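Local structure of protein-tyrosine-phosphatase (Chaetomium thermophilum var. thermophilum DSM 1495, 5M43) at residues K73-I85 against A92-A104. The protein probably dephosphorylates tyrosine and serine/threonine residues of proteins as the dual-specificity phosphatase domain of the ribosome-assembly-linked protein Yvh1. Residues are numbered along the deposited sequence; the frame is centred on the assembly and turned at random.
With NO3 (nitrate ion), chain B.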
ATOM      1  N   LYS A  73       2.518  -7.291   8.253  1.00 24.95           N
ATOM      2  CA  LYS A  73       1.066  -7.226   8.401  1.00 24.21           C
ATOM      3  C   LYS A  73       0.410  -6.453   7.269  1.00 26.60           C
ATOM      4  O   LYS A  73      -0.683  -6.819   6.789  1.00 26.39           O
ATOM      5  CB  LYS A  73       0.735  -6.560   9.740  1.00 29.73           C
ATOM      6  CG  LYS A  73      -0.731  -6.577  10.071  1.00 35.48           C
ATOM      7  CD  LYS A  73      -1.059  -5.975  11.459  1.00 41.02           C
ATOM      8  CE  LYS A  73      -2.515  -6.322  11.878  1.00 44.21           C
ATOM      9  NZ  LYS A  73      -2.872  -5.945  13.285  1.00 47.71           N
ATOM     10  N   ILE A  74       1.042  -5.352   6.862  1.00 22.62           N
ATOM     11  CA  ILE A  74       0.562  -4.541   5.733  1.00 20.86           C
ATOM     12  C   ILE A  74       0.484  -5.361   4.460  1.00 21.54           C
ATOM     13  O   ILE A  74      -0.545  -5.366   3.773  1.00 22.09           O
ATOM     14  CB  ILE A  74       1.488  -3.332   5.561  1.00 23.21           C
ATOM     15  CG1 ILE A  74       1.083  -2.336   6.616  1.00 23.02           C
ATOM     16  CG2 ILE A  74       1.367  -2.749   4.113  1.00 21.68           C
ATOM     17  CD1 ILE A  74       2.020  -1.101   6.701  1.00 23.38           C
ATOM     18  N   VAL A  75       1.583  -6.021   4.108  1.00 20.52           N
ATOM     19  CA  VAL A  75       1.622  -6.822   2.880  1.00 20.05           C
ATOM     20  C   VAL A  75       0.614  -7.972   2.932  1.00 21.45           C
ATOM     21  O   VAL A  75      -0.081  -8.242   1.931  1.00 23.44           O
ATOM     22  CB  VAL A  75       3.067  -7.302   2.631  1.00 24.44           C
ATOM     23  CG1 VAL A  75       3.156  -8.309   1.509  1.00 28.10           C
ATOM     24  CG2 VAL A  75       3.971  -6.103   2.314  1.00 21.48           C
ATOM     25  N   ARG A  76       0.516  -8.671   4.069  1.00 22.89           N
ATOM     26  CA  ARG A  76      -0.486  -9.740   4.213  1.00 22.38           C
ATOM     27  C   ARG A  76      -1.913  -9.201   4.054  1.00 23.22           C
ATOM     28  O   ARG A  76      -2.760  -9.851   3.416  1.00 23.59           O
ATOM     29  CB  ARG A  76      -0.313 -10.466   5.552  1.00 23.37           C
ATOM     30  CG  ARG A  76       0.962 -11.322   5.580  1.00 28.40           C
ATOM     31  CD  ARG A  76       0.961 -12.273   6.777  1.00 34.66           C
ATOM     32  NE  ARG A  76       0.862 -11.515   8.015  1.00 39.62           N
ATOM     33  CZ  ARG A  76       1.902 -11.217   8.799  1.00 43.42           C
ATOM     34  NH1 ARG A  76       3.135 -11.645   8.494  1.00 45.78           N
ATOM     35  NH2 ARG A  76       1.698 -10.498   9.901  1.00 40.88           N
ATOM     36  N   PHE A  77      -2.201  -7.995   4.576  1.00 21.33           N
ATOM     37  CA  PHE A  77      -3.538  -7.425   4.421  1.00 22.39           C
ATOM     38  C   PHE A  77      -3.862  -7.154   2.952  1.00 22.82           C
ATOM     39  O   PHE A  77      -4.928  -7.538   2.448  1.00 24.17           O
ATOM     40  CB  PHE A  77      -3.672  -6.100   5.191  1.00 22.79           C
ATOM     41  CG  PHE A  77      -5.034  -5.539   5.130  1.00 24.60           C
ATOM     42  CD1 PHE A  77      -5.983  -5.918   6.095  1.00 25.91           C
ATOM     43  CD2 PHE A  77      -5.369  -4.593   4.129  1.00 22.05           C
ATOM     44  CE1 PHE A  77      -7.286  -5.380   6.066  1.00 28.24           C
ATOM     45  CE2 PHE A  77      -6.683  -4.045   4.069  1.00 22.66           C
ATOM     46  CZ  PHE A  77      -7.637  -4.454   5.062  1.00 22.91           C
ATOM     47  N   ILE A  78      -2.933  -6.533   2.237  1.00 21.82           N
ATOM     48  CA  ILE A  78      -3.149  -6.217   0.822  1.00 19.95           C
ATOM     49  C   ILE A  78      -3.274  -7.506   0.008  1.00 22.17           C
ATOM     50  O   ILE A  78      -4.233  -7.693  -0.777  1.00 21.58           O
ATOM     51  CB  ILE A  78      -2.010  -5.335   0.293  1.00 18.32           C
ATOM     52  CG1 ILE A  78      -1.985  -3.972   1.043  1.00 18.85           C
ATOM     53  CG2 ILE A  78      -2.152  -5.133  -1.234  1.00 21.09           C
ATOM     54  CD1 ILE A  78      -0.756  -3.180   0.755  1.00 20.77           C
ATOM     55  N   ASP A  79      -2.332  -8.437   0.198  1.00 20.79           N
ATOM     56  CA  ASP A  79      -2.379  -9.672  -0.574  1.00 22.82           C
ATOM     57  C   ASP A  79      -3.646 -10.461  -0.272  1.00 22.79           C
ATOM     58  O   ASP A  79      -4.298 -10.970  -1.186  1.00 23.55           O
ATOM     59  CB  ASP A  79      -1.121 -10.512  -0.290  1.00 22.73           C
ATOM     60  CG  ASP A  79      -1.072 -11.780  -1.108  1.00 25.07           C
ATOM     61  OD1 ASP A  79      -0.918 -11.617  -2.326  1.00 25.35           O
ATOM     62  OD2 ASP A  79      -1.102 -12.895  -0.499  1.00 27.94           O
ATOM     63  N   SER A  80      -3.992 -10.642   1.019  1.00 26.22           N
ATOM     64  CA  SER A  80      -5.173 -11.456   1.287  1.00 29.14           C
ATOM     65  C   SER A  80      -6.448 -10.763   0.822  1.00 27.80           C
ATOM     66  O   SER A  80      -7.385 -11.433   0.350  1.00 29.13           O
ATOM     67  CB  SER A  80      -5.268 -11.852   2.759  1.00 36.13           C
ATOM     68  OG  SER A  80      -5.401 -10.724   3.570  1.00 40.09           O
ATOM     69  N   GLY A  81      -6.516  -9.431   0.911  1.00 26.05           N
ATOM     70  CA  GLY A  81      -7.685  -8.751   0.361  1.00 26.57           C
ATOM     71  C   GLY A  81      -7.807  -8.909  -1.147  1.00 26.63           C
ATOM     72  O   GLY A  81      -8.899  -9.200  -1.651  1.00 28.05           O
ATOM     73  N   LEU A  82      -6.689  -8.812  -1.876  1.00 22.31           N
ATOM     74  CA  LEU A  82      -6.747  -9.028  -3.335  1.00 24.93           C
ATOM     75  C   LEU A  82      -7.110 -10.468  -3.700  1.00 27.97           C
ATOM     76  O   LEU A  82      -7.881 -10.702  -4.648  1.00 28.07           O
ATOM     77  CB  LEU A  82      -5.416  -8.665  -3.975  1.00 21.25           C
ATOM     78  CG  LEU A  82      -5.081  -7.159  -3.877  1.00 21.47           C
ATOM     79  CD1 LEU A  82      -3.639  -6.904  -4.303  1.00 21.36           C
ATOM     80  CD2 LEU A  82      -6.134  -6.290  -4.752  1.00 24.01           C
ATOM     81  N   ARG A  83      -6.545 -11.463  -2.995  1.00 26.36           N
ATOM     82  CA  ARG A  83      -6.798 -12.844  -3.376  1.00 28.18           C
ATOM     83  C   ARG A  83      -8.128 -13.344  -2.844  1.00 32.84           C
ATOM     84  O   ARG A  83      -8.670 -14.330  -3.360  1.00 32.39           O
ATOM     85  CB  ARG A  83      -5.642 -13.735  -2.855  1.00 28.78           C
ATOM     86  CG  ARG A  83      -4.304 -13.394  -3.442  1.00 26.21           C
ATOM     87  CD  ARG A  83      -3.180 -14.470  -3.183  1.00 32.85           C
ATOM     88  NE  ARG A  83      -1.936 -14.061  -3.836  1.00 33.72           N
ATOM     89  CZ  ARG A  83      -1.603 -14.398  -5.082  1.00 35.77           C
ATOM     90  NH1 ARG A  83      -2.428 -15.146  -5.824  1.00 38.07           N
ATOM     91  NH2 ARG A  83      -0.466 -13.955  -5.593  1.00 38.20           N
ATOM     92  N   GLY A  84      -8.674 -12.702  -1.821  1.00 39.31           N
ATOM     93  CA  GLY A  84      -9.969 -13.127  -1.319  1.00 47.90           C
ATOM     94  C   GLY A  84      -9.948 -14.384  -0.485  1.00 58.01           C
ATOM     95  O   GLY A  84     -10.867 -15.202  -0.592  1.00 56.84           O
ATOM     96  N   ILE A  85      -8.928 -14.557   0.346  1.00 67.81           N
ATOM     97  CA  ILE A  85      -8.860 -15.679   1.269  1.00 77.52           C
ATOM     98  C   ILE A  85      -8.379 -15.200   2.631  1.00 78.76           C
ATOM     99  O   ILE A  85      -8.745 -14.114   3.077  1.00 78.45           O
ATOM    100  CB  ILE A  85      -7.953 -16.788   0.723  1.00 81.05           C
ATOM    101  CG1 ILE A  85      -8.698 -17.615  -0.321  1.00 83.44           C
ATOM    102  CG2 ILE A  85      -7.464 -17.667   1.854  1.00 83.80           C
ATOM    103  CD1 ILE A  85      -7.848 -17.988  -1.506  1.00 83.85           C
ATOM    104  N   ALA A  92     -14.452 -22.761   1.550  1.00 82.42           N
ATOM    105  CA  ALA A  92     -14.901 -21.408   1.207  1.00 80.04           C
ATOM    106  C   ALA A  92     -14.362 -20.955  -0.155  1.00 75.75           C
ATOM    107  O   ALA A  92     -13.156 -20.937  -0.367  1.00 75.82           O
ATOM    108  CB  ALA A  92     -14.478 -20.407   2.298  1.00 79.09           C
ATOM    109  N   VAL A  93     -15.255 -20.593  -1.080  1.00 70.70           N
ATOM    110  CA  VAL A  93     -14.821 -20.053  -2.365  1.00 64.41           C
ATOM    111  C   VAL A  93     -14.122 -18.703  -2.154  1.00 60.57           C
ATOM    112  O   VAL A  93     -14.570 -17.862  -1.357  1.00 62.78           O
ATOM    113  CB  VAL A  93     -16.027 -19.924  -3.315  1.00 62.44           C
ATOM    114  CG1 VAL A  93     -16.951 -18.782  -2.864  1.00 61.19           C
ATOM    115  CG2 VAL A  93     -15.574 -19.698  -4.755  1.00 59.70           C
ATOM    116  N   ALA A  94     -12.996 -18.497  -2.838  1.00 54.69           N
ATOM    117  CA  ALA A  94     -12.286 -17.227  -2.706  1.00 49.42           C
ATOM    118  C   ALA A  94     -13.099 -16.140  -3.382  1.00 48.97           C
ATOM    119  O   ALA A  94     -13.758 -16.384  -4.397  1.00 47.68           O
ATOM    120  CB  ALA A  94     -10.890 -17.300  -3.327  1.00 46.42           C
ATOM    121  N   SER A  95     -13.086 -14.937  -2.808  1.00 46.18           N
ATOM    122  CA  SER A  95     -13.774 -13.807  -3.432  1.00 46.07           C
ATOM    123  C   SER A  95     -12.803 -12.638  -3.547  1.00 41.58           C
ATOM    124  O   SER A  95     -12.731 -11.775  -2.662  1.00 39.63           O
ATOM    125  CB  SER A  95     -15.027 -13.430  -2.657  1.00 51.98           C
ATOM    126  OG  SER A  95     -14.755 -13.531  -1.283  1.00 54.33           O
ATOM    127  N   PRO A  96     -12.060 -12.574  -4.649  1.00 39.09           N
ATOM    128  CA  PRO A  96     -11.027 -11.540  -4.798  1.00 32.01           C
ATOM    129  C   PRO A  96     -11.602 -10.148  -4.536  1.00 32.53           C
ATOM    130  O   PRO A  96     -12.709  -9.825  -4.968  1.00 35.30           O
ATOM    131  CB  PRO A  96     -10.576 -11.709  -6.254  1.00 33.78           C
ATOM    132  CG  PRO A  96     -10.901 -13.173  -6.612  1.00 38.45           C
ATOM    133  CD  PRO A  96     -12.050 -13.574  -5.737  1.00 38.80           C
ATOM    134  N   GLY A  97     -10.842  -9.322  -3.821  1.00 28.57           N
ATOM    135  CA  GLY A  97     -11.301  -8.018  -3.403  1.00 27.27           C
ATOM    136  C   GLY A  97     -10.647  -6.873  -4.168  1.00 25.23           C
ATOM    137  O   GLY A  97      -9.885  -7.037  -5.113  1.00 27.10           O
ATOM    138  N   VAL A  98     -11.045  -5.677  -3.776  1.00 21.18           N
ATOM    139  CA  VAL A  98     -10.442  -4.454  -4.292  1.00 19.44           C
ATOM    140  C   VAL A  98      -9.921  -3.663  -3.103  1.00 18.66           C
ATOM    141  O   VAL A  98     -10.700  -3.266  -2.219  1.00 20.41           O
ATOM    142  CB  VAL A  98     -11.456  -3.611  -5.091  1.00 19.06           C
ATOM    143  CG1 VAL A  98     -10.873  -2.189  -5.483  1.00 20.56           C
ATOM    144  CG2 VAL A  98     -11.903  -4.408  -6.349  1.00 21.72           C
ATOM    145  N   VAL A  99      -8.615  -3.404  -3.086  1.00 18.97           N
ATOM    146  CA  VAL A  99      -7.958  -2.840  -1.923  1.00 17.14           C
ATOM    147  C   VAL A  99      -7.568  -1.384  -2.145  1.00 18.68           C
ATOM    148  O   VAL A  99      -6.855  -1.067  -3.116  1.00 18.97           O
ATOM    149  CB  VAL A  99      -6.686  -3.610  -1.564  1.00 18.15           C
ATOM    150  CG1 VAL A  99      -5.989  -2.970  -0.313  1.00 17.17           C
ATOM    151  CG2 VAL A  99      -6.996  -5.094  -1.298  1.00 21.38           C
ATOM    152  N   LEU A 100      -7.996  -0.513  -1.228  1.00 19.42           N
ATOM    153  CA  LEU A 100      -7.522   0.880  -1.158  1.00 18.83           C
ATOM    154  C   LEU A 100      -6.522   0.961  -0.017  1.00 19.58           C
ATOM    155  O   LEU A 100      -6.845   0.529   1.090  1.00 19.88           O
ATOM    156  CB  LEU A 100      -8.662   1.859  -0.881  1.00 19.99           C
ATOM    157  CG  LEU A 100      -8.216   3.271  -0.465  1.00 20.51           C
ATOM    158  CD1 LEU A 100      -7.476   3.982  -1.650  1.00 21.45           C
ATOM    159  CD2 LEU A 100      -9.493   4.073  -0.055  1.00 20.83           C
ATOM    160  N   VAL A 101      -5.362   1.563  -0.280  1.00 17.05           N
ATOM    161  CA  VAL A 101      -4.401   1.905   0.760  1.00 16.65           C
ATOM    162  C   VAL A 101      -4.385   3.424   0.798  1.00 17.69           C
ATOM    163  O   VAL A 101      -4.113   4.074  -0.223  1.00 18.80           O
ATOM    164  CB  VAL A 101      -3.004   1.334   0.475  1.00 16.24           C
ATOM    165  CG1 VAL A 101      -2.003   1.696   1.675  1.00 18.22           C
ATOM    166  CG2 VAL A 101      -3.045  -0.206   0.266  1.00 17.28           C
ATOM    167  N   HIS A 102      -4.658   4.013   1.956  1.00 18.65           N
ATOM    168  CA  HIS A 102      -4.623   5.478   1.987  1.00 19.37           C
ATOM    169  C   HIS A 102      -3.866   5.998   3.210  1.00 20.38           C
ATOM    170  O   HIS A 102      -3.656   5.289   4.198  1.00 21.23           O
ATOM    171  CB  HIS A 102      -6.061   6.119   2.020  1.00 21.59           C
ATOM    172  CG  HIS A 102      -6.658   6.113   3.395  1.00 21.95           C
ATOM    173  ND1 HIS A 102      -6.539   7.184   4.265  1.00 22.43           N
ATOM    174  CD2 HIS A 102      -7.355   5.151   4.068  1.00 21.26           C
ATOM    175  CE1 HIS A 102      -7.131   6.881   5.400  1.00 23.96           C
ATOM    176  NE2 HIS A 102      -7.650   5.672   5.301  1.00 22.03           N
ATOM    177  N   CYS A 103      -3.552   7.294   3.183  1.00 18.99           N
ATOM    178  CA  CYS A 103      -2.992   7.948   4.374  1.00 19.28           C
ATOM    179  C   CYS A 103      -3.570   9.359   4.423  1.00 20.44           C
ATOM    180  O   CYS A 103      -4.758   9.517   4.116  1.00 25.18           O
ATOM    181  CB  CYS A 103      -1.449   7.964   4.365  1.00 23.12           C
ATOM    182  SG  CYS A 103      -0.638   8.638   2.882  1.00 23.42           S
ATOM    183  N   ALA A 104      -2.764  10.366   4.710  1.00 21.41           N
ATOM    184  CA  ALA A 104      -3.349  11.728   4.644  1.00 22.08           C
ATOM    185  C   ALA A 104      -3.279  12.286   3.236  1.00 23.25           C
ATOM    186  O   ALA A 104      -4.294  12.728   2.685  1.00 24.11           O
ATOM    187  CB  ALA A 104      -2.668  12.668   5.657  1.00 24.55           C
TER
HETATM  188  N   NO3 B 301       1.150  11.080   3.864  1.00 27.77           N
HETATM  189  O1  NO3 B 301       1.327  11.239   2.625  1.00 24.37           O
HETATM  190  O2  NO3 B 301       0.149  11.586   4.433  1.00 27.56           O
HETATM  191  O3  NO3 B 301       1.892  10.266   4.482  1.00 24.88           O
HETATM  192  O   HOH W   1      -8.610  -8.895  -6.633  1.00 27.28           O
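Helix 73-83 runs roughly antiparallel to strand 99-102, at 154° with the axes 9.1 Å apart, and G84, leaving the helix with positive phi, comes to 4.0 Å from P96, CA to CA. Glycine adopts that phi easily, and a CB here would run into the backbone of S95 and P96. V99 and V101, beta-branched as suits an extended strand, hold CG1 anti to the backbone N (chi1 179° and -178°), which leaves CG2 beside that N to meet the helix. CG2 of V99 meets L82 CD2 at 3.8 Å, the two side chains crossing at about a right angle, and lies close to the backbone of G81, where a CB would sit tightly against it. I78 reaches along the strand, its CD1 3.8 Å from V101 CG2. This is a helix packed on the central parallel strand of the phosphatase sheet; that strand leads into the loop where C103 SG lies 3.2 Å from the nitrogen of a nitrate, which M105, K107, S108 and R109 also bind, as expected of the family's CX5R phosphate-binding loop. Before the strand, where the helix ends, S95 N donates to G84 O (3.1 Å). G97, without a side chain to strike G81 O, brings its N-H to the carbonyls of G81 and L82 in two weak bonds, while a water donates to both L82 O and G97 O.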